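Local coordinates for protein N-alpha-acetyltransferase 35, NatC auxiliary subunit (Saccharomyces cerevisiae, PDB 6YGA) that serves as the auxiliary subunit of the yeast NatC N-terminal acetyltransferase, which acetylates the N-terminal Met of L-A virus Gag protein, at residues L153-L158 / K225-L230; V231-H236 / S245-L250; S446-S451 / K543-T548; K549-I554 / R638-S643. All blocks are in the same frame, centred on the assembly; numbering follows the deposited sequence.

Overall arrangement
Reading from the N terminus, the four contacts come in series, and none nests in or crosses another. Interaction 1 closes a loop of 66 residues, just over half of them helical, by packing helix 142-167 on helix 215-231. Interaction 2 follows at once and closes a short connection of eight residues, bringing 231-236 against helix 245-260. The two touch and form one patch. Interactions 3 and 4 lie on the opposite side of the chain's centre from interaction 1, whose centre is about 44 Å from that of interaction 3. Both use helix 511-564. Interaction 3 closes 91 residues, mostly helix, back to helix 433-456; interaction 4 closes 83 residues, forward to helix 619-653. They touch through Ile547.

Interaction 1 of 4, residues L153-L158 / K225-L230; sequences LGVCYL and KIIICL
Gly154 and Ile227 touch with no flat side chain between them, and none takes part anywhere in this contact. The one ring in the two segments, that of Tyr157, packs elsewhere, on Leu190, Gln193 and Val196. What Ile227 meets is bare backbone. Gly154 has no side chain, and the CG2 methyl of Ile227 rests directly on the helix, 3.7 Å from Gly154 CA and 4.0 Å from Gly154 C. The other branch of Ile227 passes beside Val155. Its CD1 comes only to 4.5 Å from Val155 CG2, a looser contact.

One turn further on, Leu158 slants across Leu230. Leu158 CD1 lies 3.7 Å from Leu230 O and 4.2 Å from Leu230 CB. It therefore meets the backbone and the root of the other leucine. Leu158 CG stands anti to the backbone N (chi1 176°), which carries the branch over to the facing helix. No hydrogen bond crosses, and the five touching residues are all buried.

Segments 153-158 and 225-230 run nearly parallel, 24° between their directions, with the axes 9.2 Å apart at closest approach. Helix 85-104 packs against both of them: Leu96 and Val100 touch Val155, Val100 also touches Leu158, and Leu97 touches Ile227. Helix 193-209 meets Tyr157 and Ile228, while helix 245-260 packs on Ile226 and Cys229.

Interaction 2 of 4, residues V231-H236 / S245-L250; sequences VHLEDH and SHLDEL
His232 stacks on His246 and opens the contact. The two imidazoles lie face to face, with centroids 3.5 Å apart and planes at 17°. They are slightly offset, and His246 NE2 sits over the rim of the His232 ring. His232 CB also covers the His246 ring, 4.0 Å from its centroid, as a CH-pi contact. The rotation of the His232 ring is fixed from its edge. His232 ND1 donates to Asp235 OD2 at 2.8 Å, with an N-H...O angle of 162°. Asp235 OD2 lies in the ring plane and receives the bond on its syn lone pair. As the donor, ND1 carries the proton of this bond, and the nearby negative charge may make the ring more basic.

Leu233 comes next. Its CD2 meets Leu247 CD2 at 3.8 Å, the two side chains crossing at about a right angle. Asp235 makes no contact with 245-250, but its other oxygen, OD1, is held by Gln193 NE2, which helps to hold the carboxylate at the ring edge of His232. His236 then approaches Leu247 from the opposite direction, with NE2 3.7 Å from Leu247 CD1. The other nitrogen of that ring, ND1, is hydrogen-bonded to Ser241 O within the turn.

The turn sits between several helices. Helix 193-209 touches His232 through Ile197. Helix 298-311 covers the other end, where Val307 packs on both His236 and Leu247.

Interaction 3 of 4, residues S446-S451 / K543-T548; sequences SMIEFS and KEINIT. With EDO (1,2-ethanediol), chain C; EDO (1,2-ethanediol), chain D.
Apolar contact alone joins segments 446-451 and 543-548 directly. Ile448 CD1 meets Ile545 CD1 at 4.1 Å, with the side chains crossing at about a right angle. Ile545 reaches across because its CG1 is anti to the backbone N (chi1 -167°). The other branch of Ile448 comes toward Thr548, with Ile448 CG2 4.4 Å from Thr548 CG2. The packing is light, burying 82 Å² in all.

Hydrogen bonds lie beside this apolar contact. Two molecules of 1,2-ethanediol, probably from the crystallisation liquor, both donate to Glu544 OE2, the chain C molecule from O2 at 2.7 Å and the chain D molecule from O2 at 2.5 Å. The chain C glycol also bonds through O1 to Thr548 OG1, at 2.6 Å. It thus bridges two side chains one turn apart on the same helix. On the facing helix Ser451 OG folds back to the carbonyl of selenomethionine Met447, 2.9 Å from its O atom. That oxygen also accepts Ser451 N, from the opposite face of its plane.

This is helix-to-helix packing, in which helix 433-456 meets the long helix 511-564 within the region assigned to the TPR-like repeats of the NAA35 family.

Interaction 4 of 4, residues K549-I554 / R638-S643; sequences KSLCLI and RNVVSS. With EDO (1,2-ethanediol), chain Y; EDO (1,2-ethanediol), chain E.
Val640 fits against Ser550 and Leu551, and this is the close part of the contact. Val640 CG2 lies 3.6 Å from Ser550 CB. Its other methyl, CG1, is 4.1 Å from Leu551 CD2, where the two side chains slant across each other. Val640 splits its methyls between the two partners: CG1 stands anti to the backbone N (chi1 165°), and CG2 lies beside that N. Leu551 also packs on Leu678 and Leu685 of helix 668-701, and Val640 touches Ser682 there. Val640 and Leu551 are buried here.

The other side is looser and polar, and two molecules of 1,2-ethanediol, probably from the crystallisation liquor, lie along it. The chain E glycol donates its O1 to Ser550 OG at 2.7 Å. Glu636 OE2 and Asn546 O are both within hydrogen-bonding reach of Ser550 OG and compete for its single proton. The chain Y glycol lies between the helices. Its O1 bonds to Ser643 OG at 3.1 Å, and its C2 comes 3.9 Å from Val640 CG2. Its O2 is 3.5 Å from Ser550 OG, so the molecule spans from Ser643 toward Ser550.

No hydrogen bond joins the two segments directly. The arrangement is that of two long helices, 511-564 and 619-653, running antiparallel here and meeting through small and branched side chains, within the region assigned to TPR-like repeats.

Interaction 1 of 4, residues L153-L158 / K225-L230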
loop_
_atom_site.group_PDB
_atom_site.type_symbol
_atom_site.label_atom_id
_atom_site.label_comp_id
_atom_site.label_asym_id
_atom_site.label_seq_id
_atom_site.Cartn_x
_atom_site.Cartn_y
_atom_site.Cartn_z
ATOM N N LEU B 153 18.033 22.452 -11.277
ATOM C CA LEU B 153 18.932 22.050 -10.201
ATOM C C LEU B 153 18.184 21.902 -8.883
ATOM O O LEU B 153 18.495 21.013 -8.081
ATOM C CB LEU B 153 20.068 23.062 -10.066
ATOM C CG LEU B 153 21.175 22.700 -9.077
ATOM C CD1 LEU B 153 21.832 21.386 -9.472
ATOM C CD2 LEU B 153 22.204 23.818 -9.001
ATOM N N GLY B 154 17.196 22.765 -8.638
ATOM C CA GLY B 154 16.432 22.661 -7.405
ATOM C C GLY B 154 15.613 21.388 -7.338
ATOM O O GLY B 154 15.596 20.695 -6.317
ATOM N N VAL B 155 14.922 21.061 -8.433
ATOM C CA VAL B 155 14.136 19.832 -8.475
ATOM C C VAL B 155 15.047 18.610 -8.413
ATOM O O VAL B 155 14.731 17.621 -7.740
ATOM C CB VAL B 155 13.238 19.820 -9.725
ATOM C CG1 VAL B 155 12.488 18.503 -9.838
ATOM C CG2 VAL B 155 12.258 20.983 -9.679
ATOM N N CYS B 156 16.192 18.655 -9.100
ATOM C CA CYS B 156 17.128 17.536 -9.026
ATOM C C CYS B 156 17.670 17.371 -7.613
ATOM O O CYS B 156 17.911 16.246 -7.160
ATOM C CB CYS B 156 18.273 17.724 -10.021
ATOM S SG CYS B 156 17.840 17.441 -11.754
ATOM N N TYR B 157 17.866 18.483 -6.898
ATOM C CA TYR B 157 18.252 18.392 -5.494
ATOM C C TYR B 157 17.137 17.766 -4.666
ATOM O O TYR B 157 17.401 17.033 -3.707
ATOM C CB TYR B 157 18.614 19.775 -4.949
ATOM C CG TYR B 157 19.240 19.733 -3.571
ATOM C CD1 TYR B 157 20.614 19.599 -3.417
ATOM C CD2 TYR B 157 18.456 19.817 -2.427
ATOM C CE1 TYR B 157 21.192 19.554 -2.162
ATOM C CE2 TYR B 157 19.025 19.772 -1.167
ATOM C CZ TYR B 157 20.392 19.641 -1.042
ATOM O OH TYR B 157 20.960 19.594 0.209
ATOM N N LEU B 158 15.881 18.038 -5.031
ATOM C CA LEU B 158 14.753 17.467 -4.302
ATOM C C LEU B 158 14.711 15.951 -4.449
ATOM O O LEU B 158 14.603 15.223 -3.455
ATOM C CB LEU B 158 13.444 18.086 -4.791
ATOM C CG LEU B 158 12.164 17.514 -4.181
ATOM C CD1 LEU B 158 12.027 17.927 -2.718
ATOM C CD2 LEU B 158 10.948 17.943 -4.985
ATOM N N LYS B 225 10.497 30.698 -5.864
ATOM C CA LYS B 225 10.453 30.666 -4.405
ATOM C C LYS B 225 9.893 29.343 -3.898
ATOM O O LYS B 225 10.302 28.857 -2.838
ATOM C CB LYS B 225 9.627 31.833 -3.870
ATOM C CG LYS B 225 10.209 33.209 -4.140
ATOM C CD LYS B 225 9.350 34.288 -3.499
ATOM C CE LYS B 225 9.986 35.662 -3.634
ATOM N NZ LYS B 225 9.175 36.724 -2.973
ATOM N N ILE B 226 8.949 28.753 -4.638
ATOM C CA ILE B 226 8.426 27.437 -4.274
ATOM C C ILE B 226 9.546 26.404 -4.293
ATOM O O ILE B 226 9.690 25.597 -3.367
ATOM C CB ILE B 226 7.271 27.034 -5.212
ATOM C CG1 ILE B 226 5.991 27.798 -4.865
ATOM C CG2 ILE B 226 7.014 25.536 -5.146
ATOM C CD1 ILE B 226 4.806 27.419 -5.732
ATOM N N ILE B 227 10.370 26.430 -5.344
ATOM C CA ILE B 227 11.478 25.484 -5.449
ATOM C C ILE B 227 12.442 25.656 -4.281
ATOM O O ILE B 227 12.943 24.673 -3.723
ATOM C CB ILE B 227 12.185 25.642 -6.809
ATOM C CG1 ILE B 227 11.211 25.317 -7.947
ATOM C CG2 ILE B 227 13.412 24.746 -6.893
ATOM C CD1 ILE B 227 11.819 25.404 -9.331
ATOM N N ILE B 228 12.700 26.905 -3.879
ATOM C CA ILE B 228 13.554 27.162 -2.720
ATOM C C ILE B 228 12.976 26.503 -1.473
ATOM O O ILE B 228 13.707 25.910 -0.669
ATOM C CB ILE B 228 13.746 28.678 -2.525
ATOM C CG1 ILE B 228 14.624 29.249 -3.641
ATOM C CG2 ILE B 228 14.337 28.980 -1.153
ATOM C CD1 ILE B 228 14.894 30.731 -3.519
ATOM N N CYS B 229 11.656 26.586 -1.296
ATOM C CA CYS B 229 11.025 25.966 -0.136
ATOM C C CYS B 229 11.161 24.448 -0.174
ATOM O O CYS B 229 11.378 23.815 0.865
ATOM C CB CYS B 229 9.554 26.369 -0.063
ATOM S SG CYS B 229 9.280 28.139 0.173
ATOM N N LEU B 230 11.033 23.845 -1.359
ATOM C CA LEU B 230 11.162 22.393 -1.458
ATOM C C LEU B 230 12.584 21.946 -1.145
ATOM O O LEU B 230 12.791 20.872 -0.570
ATOM C CB LEU B 230 10.743 21.915 -2.851
ATOM C CG LEU B 230 9.286 22.156 -3.260
ATOM C CD1 LEU B 230 9.089 21.923 -4.754
ATOM C CD2 LEU B 230 8.354 21.271 -2.452
#

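Interaction 2 of 4, residues V231-H236 / S245-L250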
loop_
_atom_site.group_PDB
_atom_site.type_symbol
_atom_site.label_atom_id
_atom_site.label_comp_id
_atom_site.label_asym_id
_atom_site.label_seq_id
_atom_site.Cartn_x
_atom_site.Cartn_y
_atom_site.Cartn_z
ATOM N N VAL B 231 13.577 22.757 -1.523
ATOM C CA VAL B 231 14.964 22.440 -1.204
ATOM C C VAL B 231 15.202 22.510 0.300
ATOM O O VAL B 231 16.053 21.791 0.838
ATOM C CB VAL B 231 15.903 23.383 -1.980
ATOM C CG1 VAL B 231 17.350 23.145 -1.587
ATOM C CG2 VAL B 231 15.718 23.191 -3.476
ATOM N N HIS B 232 14.444 23.344 1.003
ATOM C CA HIS B 232 14.598 23.500 2.442
ATOM C C HIS B 232 13.930 22.394 3.246
ATOM O O HIS B 232 13.982 22.440 4.480
ATOM C CB HIS B 232 14.038 24.850 2.887
ATOM C CG HIS B 232 15.026 25.971 2.798
ATOM N ND1 HIS B 232 16.018 26.161 3.734
ATOM C CD2 HIS B 232 15.168 26.963 1.888
ATOM C CE1 HIS B 232 16.733 27.222 3.404
ATOM N NE2 HIS B 232 16.238 27.728 2.289
ATOM N N LEU B 233 13.302 21.413 2.596
ATOM C CA LEU B 233 12.605 20.376 3.349
ATOM C C LEU B 233 13.576 19.465 4.085
ATOM O O LEU B 233 13.196 18.831 5.075
ATOM C CB LEU B 233 11.706 19.550 2.429
ATOM C CG LEU B 233 10.385 20.203 2.013
ATOM C CD1 LEU B 233 9.618 19.304 1.050
ATOM C CD2 LEU B 233 9.548 20.525 3.237
ATOM N N GLU B 234 14.825 19.383 3.625
ATOM C CA GLU B 234 15.796 18.536 4.302
ATOM C C GLU B 234 16.216 19.095 5.657
ATOM O O GLU B 234 16.842 18.368 6.438
ATOM C CB GLU B 234 17.026 18.331 3.416
ATOM C CG GLU B 234 17.940 19.533 3.329
ATOM C CD GLU B 234 19.270 19.200 2.686
ATOM O OE1 GLU B 234 19.333 18.213 1.923
ATOM O OE2 GLU B 234 20.256 19.921 2.953
ATOM N N ASP B 235 15.877 20.353 5.960
ATOM C CA ASP B 235 16.243 20.930 7.251
ATOM C C ASP B 235 15.603 20.170 8.408
ATOM O O ASP B 235 16.163 20.133 9.509
ATOM C CB ASP B 235 15.842 22.408 7.314
ATOM C CG ASP B 235 16.523 23.257 6.250
ATOM O OD1 ASP B 235 17.620 22.886 5.780
ATOM O OD2 ASP B 235 15.955 24.309 5.887
ATOM N N HIS B 236 14.441 19.551 8.182
ATOM C CA HIS B 236 13.743 18.877 9.269
ATOM C C HIS B 236 14.415 17.572 9.677
ATOM O O HIS B 236 14.107 17.044 10.750
ATOM C CB HIS B 236 12.285 18.632 8.882
ATOM C CG HIS B 236 11.559 19.879 8.487
ATOM N ND1 HIS B 236 11.398 20.949 9.342
ATOM C CD2 HIS B 236 10.966 20.234 7.323
ATOM C CE1 HIS B 236 10.732 21.907 8.723
ATOM N NE2 HIS B 236 10.456 21.498 7.497
ATOM N N SER B 245 8.686 28.588 8.644
ATOM C CA SER B 245 8.736 29.762 7.777
ATOM C C SER B 245 8.682 29.367 6.304
ATOM O O SER B 245 7.817 29.836 5.557
ATOM C CB SER B 245 9.995 30.579 8.075
ATOM O OG SER B 245 9.974 31.074 9.403
ATOM N N HIS B 246 9.601 28.498 5.872
ATOM C CA HIS B 246 9.590 28.035 4.487
ATOM C C HIS B 246 8.321 27.256 4.162
ATOM O O HIS B 246 7.819 27.331 3.035
ATOM C CB HIS B 246 10.829 27.183 4.212
ATOM C CG HIS B 246 12.102 27.970 4.150
ATOM N ND1 HIS B 246 13.007 28.011 5.190
ATOM C CD2 HIS B 246 12.618 28.749 3.170
ATOM C CE1 HIS B 246 14.027 28.781 4.851
ATOM N NE2 HIS B 246 13.814 29.241 3.632
ATOM N N LEU B 247 7.785 26.511 5.130
ATOM C CA LEU B 247 6.533 25.803 4.888
ATOM C C LEU B 247 5.377 26.777 4.713
ATOM O O LEU B 247 4.483 26.544 3.891
ATOM C CB LEU B 247 6.245 24.831 6.030
ATOM C CG LEU B 247 7.207 23.646 6.103
ATOM C CD1 LEU B 247 7.044 22.891 7.412
ATOM C CD2 LEU B 247 6.992 22.724 4.914
ATOM N N ASP B 248 5.372 27.871 5.481
ATOM C CA ASP B 248 4.333 28.882 5.305
ATOM C C ASP B 248 4.500 29.614 3.978
ATOM O O ASP B 248 3.511 29.906 3.298
ATOM C CB ASP B 248 4.346 29.875 6.471
ATOM C CG ASP B 248 3.854 29.266 7.781
ATOM O OD1 ASP B 248 3.021 28.335 7.748
ATOM O OD2 ASP B 248 4.294 29.736 8.853
ATOM N N GLU B 249 5.744 29.917 3.591
ATOM C CA GLU B 249 5.981 30.546 2.294
ATOM C C GLU B 249 5.532 29.641 1.155
ATOM O O GLU B 249 5.004 30.118 0.143
ATOM C CB GLU B 249 7.460 30.898 2.134
ATOM C CG GLU B 249 7.989 31.881 3.156
ATOM C CD GLU B 249 9.480 32.102 3.021
ATOM O OE1 GLU B 249 10.002 31.960 1.895
ATOM O OE2 GLU B 249 10.131 32.405 4.042
ATOM N N LEU B 250 5.738 28.331 1.302
ATOM C CA LEU B 250 5.299 27.394 0.274
ATOM C C LEU B 250 3.787 27.442 0.100
ATOM O O LEU B 250 3.281 27.343 -1.025
ATOM C CB LEU B 250 5.760 25.981 0.627
ATOM C CG LEU B 250 5.301 24.848 -0.292
ATOM C CD1 LEU B 250 5.753 25.098 -1.722
ATOM C CD2 LEU B 250 5.818 23.510 0.212
#

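Interaction 3 of 4, residues S446-S451 / K543-T548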
loop_
_atom_site.group_PDB
_atom_site.type_symbol
_atom_site.label_atom_id
_atom_site.label_comp_id
_atom_site.label_asym_id
_atom_site.label_seq_id
_atom_site.Cartn_x
_atom_site.Cartn_y
_atom_site.Cartn_z
ATOM N N SER B 446 -4.240 -3.800 20.111
ATOM C CA SER B 446 -3.851 -4.030 18.724
ATOM C C SER B 446 -4.761 -5.057 18.064
ATOM O O SER B 446 -5.088 -4.928 16.879
ATOM C CB SER B 446 -2.390 -4.473 18.651
ATOM O OG SER B 446 -1.517 -3.427 19.039
HETATM N N MSE B 447 -5.182 -6.076 18.809
HETATM C CA MSE B 447 -6.104 -7.079 18.281
HETATM C C MSE B 447 -7.419 -6.429 17.861
HETATM O O MSE B 447 -7.978 -6.747 16.811
HETATM C CB MSE B 447 -6.373 -8.176 19.315
HETATM C CG MSE B 447 -5.171 -9.042 19.666
HETATM SE SE MSE B 447 -5.513 -10.222 21.191
HETATM C CE MSE B 447 -6.700 -11.518 20.349
ATOM N N ILE B 448 -7.902 -5.512 18.701
ATOM C CA ILE B 448 -9.152 -4.817 18.417
ATOM C C ILE B 448 -8.984 -3.881 17.228
ATOM O O ILE B 448 -9.810 -3.860 16.309
ATOM C CB ILE B 448 -9.633 -4.066 19.672
ATOM C CG1 ILE B 448 -10.069 -5.060 20.754
ATOM C CG2 ILE B 448 -10.740 -3.089 19.325
ATOM C CD1 ILE B 448 -10.251 -4.438 22.123
ATOM N N GLU B 449 -7.903 -3.093 17.227
ATOM C CA GLU B 449 -7.654 -2.166 16.127
ATOM C C GLU B 449 -7.469 -2.910 14.810
ATOM O O GLU B 449 -7.974 -2.477 13.767
ATOM C CB GLU B 449 -6.429 -1.308 16.442
ATOM C CG GLU B 449 -6.012 -0.359 15.326
ATOM C CD GLU B 449 -6.885 0.879 15.245
ATOM O OE1 GLU B 449 -7.742 1.072 16.135
ATOM O OE2 GLU B 449 -6.709 1.664 14.294
ATOM N N PHE B 450 -6.755 -4.037 14.841
ATOM C CA PHE B 450 -6.557 -4.835 13.635
ATOM C C PHE B 450 -7.882 -5.354 13.086
ATOM O O PHE B 450 -8.085 -5.386 11.866
ATOM C CB PHE B 450 -5.606 -5.993 13.940
ATOM C CG PHE B 450 -5.512 -7.015 12.843
ATOM C CD1 PHE B 450 -4.767 -6.762 11.703
ATOM C CD2 PHE B 450 -6.149 -8.238 12.964
ATOM C CE1 PHE B 450 -4.670 -7.708 10.698
ATOM C CE2 PHE B 450 -6.060 -9.186 11.966
ATOM C CZ PHE B 450 -5.319 -8.922 10.830
ATOM N N SER B 451 -8.798 -5.756 13.969
ATOM C CA SER B 451 -10.057 -6.340 13.513
ATOM C C SER B 451 -10.985 -5.279 12.934
ATOM O O SER B 451 -11.557 -5.465 11.855
ATOM C CB SER B 451 -10.744 -7.075 14.663
ATOM O OG SER B 451 -9.928 -8.109 15.182
ATOM N N LYS B 543 -13.962 4.759 29.158
ATOM C CA LYS B 543 -15.032 5.379 28.381
ATOM C C LYS B 543 -14.892 5.065 26.897
ATOM O O LYS B 543 -15.894 4.834 26.211
ATOM C CB LYS B 543 -15.048 6.890 28.606
ATOM C CG LYS B 543 -16.079 7.347 29.617
ATOM C CD LYS B 543 -16.542 8.768 29.339
ATOM C CE LYS B 543 -17.770 9.102 30.168
ATOM N NZ LYS B 543 -18.894 8.166 29.886
ATOM N N GLU B 544 -13.662 5.052 26.380
ATOM C CA GLU B 544 -13.478 4.757 24.964
ATOM C C GLU B 544 -13.789 3.299 24.656
ATOM O O GLU B 544 -14.438 3.000 23.646
ATOM C CB GLU B 544 -12.058 5.101 24.521
ATOM C CG GLU B 544 -11.802 4.754 23.065
ATOM C CD GLU B 544 -10.531 5.365 22.518
ATOM O OE1 GLU B 544 -9.447 5.080 23.068
ATOM O OE2 GLU B 544 -10.619 6.133 21.537
ATOM N N ILE B 545 -13.341 2.376 25.511
ATOM C CA ILE B 545 -13.568 0.961 25.232
ATOM C C ILE B 545 -15.041 0.609 25.394
ATOM O O ILE B 545 -15.550 -0.287 24.709
ATOM C CB ILE B 545 -12.665 0.078 26.116
ATOM C CG1 ILE B 545 -12.674 -1.362 25.606
ATOM C CG2 ILE B 545 -13.108 0.117 27.568
ATOM C CD1 ILE B 545 -12.256 -1.488 24.150
ATOM N N ASN B 546 -15.753 1.299 26.288
ATOM C CA ASN B 546 -17.187 1.066 26.413
ATOM C C ASN B 546 -17.944 1.580 25.194
ATOM O O ASN B 546 -18.981 1.016 24.826
ATOM C CB ASN B 546 -17.722 1.709 27.691
ATOM C CG ASN B 546 -17.622 0.784 28.890
ATOM O OD1 ASN B 546 -18.343 -0.211 28.979
ATOM N ND2 ASN B 546 -16.731 1.108 29.818
ATOM N N ILE B 547 -17.441 2.637 24.553
ATOM C CA ILE B 547 -18.033 3.088 23.299
ATOM C C ILE B 547 -17.831 2.036 22.218
ATOM O O ILE B 547 -18.765 1.682 21.489
ATOM C CB ILE B 547 -17.448 4.449 22.885
ATOM C CG1 ILE B 547 -17.934 5.540 23.836
ATOM C CG2 ILE B 547 -17.830 4.790 21.454
ATOM C CD1 ILE B 547 -17.263 6.872 23.610
ATOM N N THR B 548 -16.607 1.508 22.114
ATOM C CA THR B 548 -16.335 0.433 21.164
ATOM C C THR B 548 -17.211 -0.778 21.450
ATOM O O THR B 548 -17.796 -1.367 20.535
ATOM C CB THR B 548 -14.857 0.040 21.219
ATOM O OG1 THR B 548 -14.051 1.124 20.746
ATOM C CG2 THR B 548 -14.596 -1.190 20.358
HETATM C C1 EDO C . -14.450 4.118 20.192
HETATM O O1 EDO C . -14.199 3.133 19.179
HETATM C C2 EDO C . -13.486 5.287 20.050
HETATM O O2 EDO C . -12.157 4.811 19.814
HETATM C C1 EDO D . -7.986 6.485 17.627
HETATM O O1 EDO D . -7.944 5.630 16.479
HETATM C C2 EDO D . -8.800 5.816 18.728
HETATM O O2 EDO D . -8.757 6.619 19.914
#

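Interaction 4 of 4, residues K549-I554 / R638-S643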
loop_
_atom_site.group_PDB
_atom_site.type_symbol
_atom_site.label_atom_id
_atom_site.label_comp_id
_atom_site.label_asym_id
_atom_site.label_seq_id
_atom_site.Cartn_x
_atom_site.Cartn_y
_atom_site.Cartn_z
ATOM N N LYS B 549 -17.310 -1.160 22.725
ATOM C CA LYS B 549 -18.104 -2.324 23.100
ATOM C C LYS B 549 -19.567 -2.133 22.724
ATOM O O LYS B 549 -20.196 -3.039 22.166
ATOM C CB LYS B 549 -17.960 -2.581 24.600
ATOM C CG LYS B 549 -18.078 -4.036 25.007
ATOM C CD LYS B 549 -17.987 -4.189 26.522
ATOM C CE LYS B 549 -19.198 -3.571 27.202
ATOM N NZ LYS B 549 -19.167 -3.717 28.684
ATOM N N SER B 550 -20.119 -0.953 23.008
ATOM C CA SER B 550 -21.518 -0.692 22.688
ATOM C C SER B 550 -21.763 -0.714 21.183
ATOM O O SER B 550 -22.770 -1.265 20.725
ATOM C CB SER B 550 -21.946 0.652 23.277
ATOM O OG SER B 550 -21.945 0.623 24.692
ATOM N N LEU B 551 -20.860 -0.117 20.400
ATOM C CA LEU B 551 -21.071 -0.045 18.956
ATOM C C LEU B 551 -21.053 -1.431 18.320
ATOM O O LEU B 551 -21.889 -1.734 17.461
ATOM C CB LEU B 551 -20.022 0.861 18.313
ATOM C CG LEU B 551 -20.194 2.355 18.597
ATOM C CD1 LEU B 551 -19.064 3.146 17.968
ATOM C CD2 LEU B 551 -21.541 2.842 18.088
ATOM N N CYS B 552 -20.110 -2.284 18.731
ATOM C CA CYS B 552 -20.083 -3.660 18.241
ATOM C C CYS B 552 -21.378 -4.388 18.576
ATOM O O CYS B 552 -21.939 -5.096 17.730
ATOM C CB CYS B 552 -18.892 -4.408 18.835
ATOM S SG CYS B 552 -17.288 -3.722 18.399
ATOM N N LEU B 553 -21.860 -4.234 19.810
ATOM C CA LEU B 553 -23.111 -4.874 20.199
ATOM C C LEU B 553 -24.263 -4.367 19.345
ATOM O O LEU B 553 -25.107 -5.147 18.891
ATOM C CB LEU B 553 -23.386 -4.630 21.682
ATOM C CG LEU B 553 -24.480 -5.472 22.340
ATOM C CD1 LEU B 553 -24.285 -6.941 22.005
ATOM C CD2 LEU B 553 -24.471 -5.266 23.851
ATOM N N ILE B 554 -24.311 -3.053 19.115
ATOM C CA ILE B 554 -25.344 -2.482 18.257
ATOM C C ILE B 554 -25.303 -3.126 16.878
ATOM O O ILE B 554 -26.345 -3.451 16.297
ATOM C CB ILE B 554 -25.179 -0.954 18.184
ATOM C CG1 ILE B 554 -25.629 -0.325 19.504
ATOM C CG2 ILE B 554 -25.946 -0.378 16.998
ATOM C CD1 ILE B 554 -25.248 1.120 19.651
ATOM N N ARG B 638 -28.002 6.589 21.870
ATOM C CA ARG B 638 -28.021 7.858 22.591
ATOM C C ARG B 638 -27.017 7.861 23.737
ATOM O O ARG B 638 -26.379 8.885 24.009
ATOM C CB ARG B 638 -29.429 8.156 23.104
ATOM C CG ARG B 638 -30.463 8.270 22.005
ATOM C CD ARG B 638 -31.771 8.812 22.544
ATOM N NE ARG B 638 -32.796 8.887 21.510
ATOM C CZ ARG B 638 -33.741 7.970 21.331
ATOM N NH1 ARG B 638 -33.793 6.908 22.121
ATOM N NH2 ARG B 638 -34.636 8.119 20.364
ATOM N N ASN B 639 -26.857 6.725 24.421
ATOM C CA ASN B 639 -25.847 6.646 25.472
ATOM C C ASN B 639 -24.446 6.791 24.894
ATOM O O ASN B 639 -23.581 7.436 25.499
ATOM C CB ASN B 639 -25.976 5.330 26.241
ATOM C CG ASN B 639 -27.257 5.249 27.048
ATOM O OD1 ASN B 639 -27.838 6.268 27.421
ATOM N ND2 ASN B 639 -27.701 4.030 27.327
ATOM N N VAL B 640 -24.203 6.195 23.723
ATOM C CA VAL B 640 -22.909 6.350 23.064
ATOM C C VAL B 640 -22.656 7.814 22.728
ATOM O O VAL B 640 -21.552 8.332 22.937
ATOM C CB VAL B 640 -22.836 5.458 21.810
ATOM C CG1 VAL B 640 -21.672 5.874 20.918
ATOM C CG2 VAL B 640 -22.693 4.001 22.213
ATOM N N VAL B 641 -23.678 8.505 22.218
ATOM C CA VAL B 641 -23.544 9.925 21.902
ATOM C C VAL B 641 -23.188 10.719 23.153
ATOM O O VAL B 641 -22.328 11.607 23.120
ATOM C CB VAL B 641 -24.835 10.444 21.242
ATOM C CG1 VAL B 641 -24.807 11.959 21.111
ATOM C CG2 VAL B 641 -25.021 9.793 19.877
ATOM N N SER B 642 -23.830 10.398 24.279
ATOM C CA SER B 642 -23.505 11.071 25.534
ATOM C C SER B 642 -22.061 10.809 25.952
ATOM O O SER B 642 -21.367 11.724 26.408
ATOM C CB SER B 642 -24.479 10.626 26.625
ATOM O OG SER B 642 -25.818 10.864 26.221
ATOM N N SER B 643 -21.584 9.570 25.795
ATOM C CA SER B 643 -20.197 9.269 26.146
ATOM C C SER B 643 -19.223 9.989 25.223
ATOM O O SER B 643 -18.210 10.530 25.683
ATOM C CB SER B 643 -19.950 7.762 26.105
ATOM O OG SER B 643 -20.634 7.102 27.152
HETATM C C1 EDO Y . -20.704 3.581 26.933
HETATM O O1 EDO Y . -19.516 4.271 26.530
HETATM C C2 EDO Y . -21.847 3.899 25.978
HETATM O O2 EDO Y . -23.059 3.370 26.527
HETATM C C1 EDO E . -22.601 -2.515 26.378
HETATM O O1 EDO E . -21.509 -1.619 26.138
HETATM C C2 EDO E . -23.663 -1.800 27.206
HETATM O O2 EDO E . -24.773 -2.675 27.432
#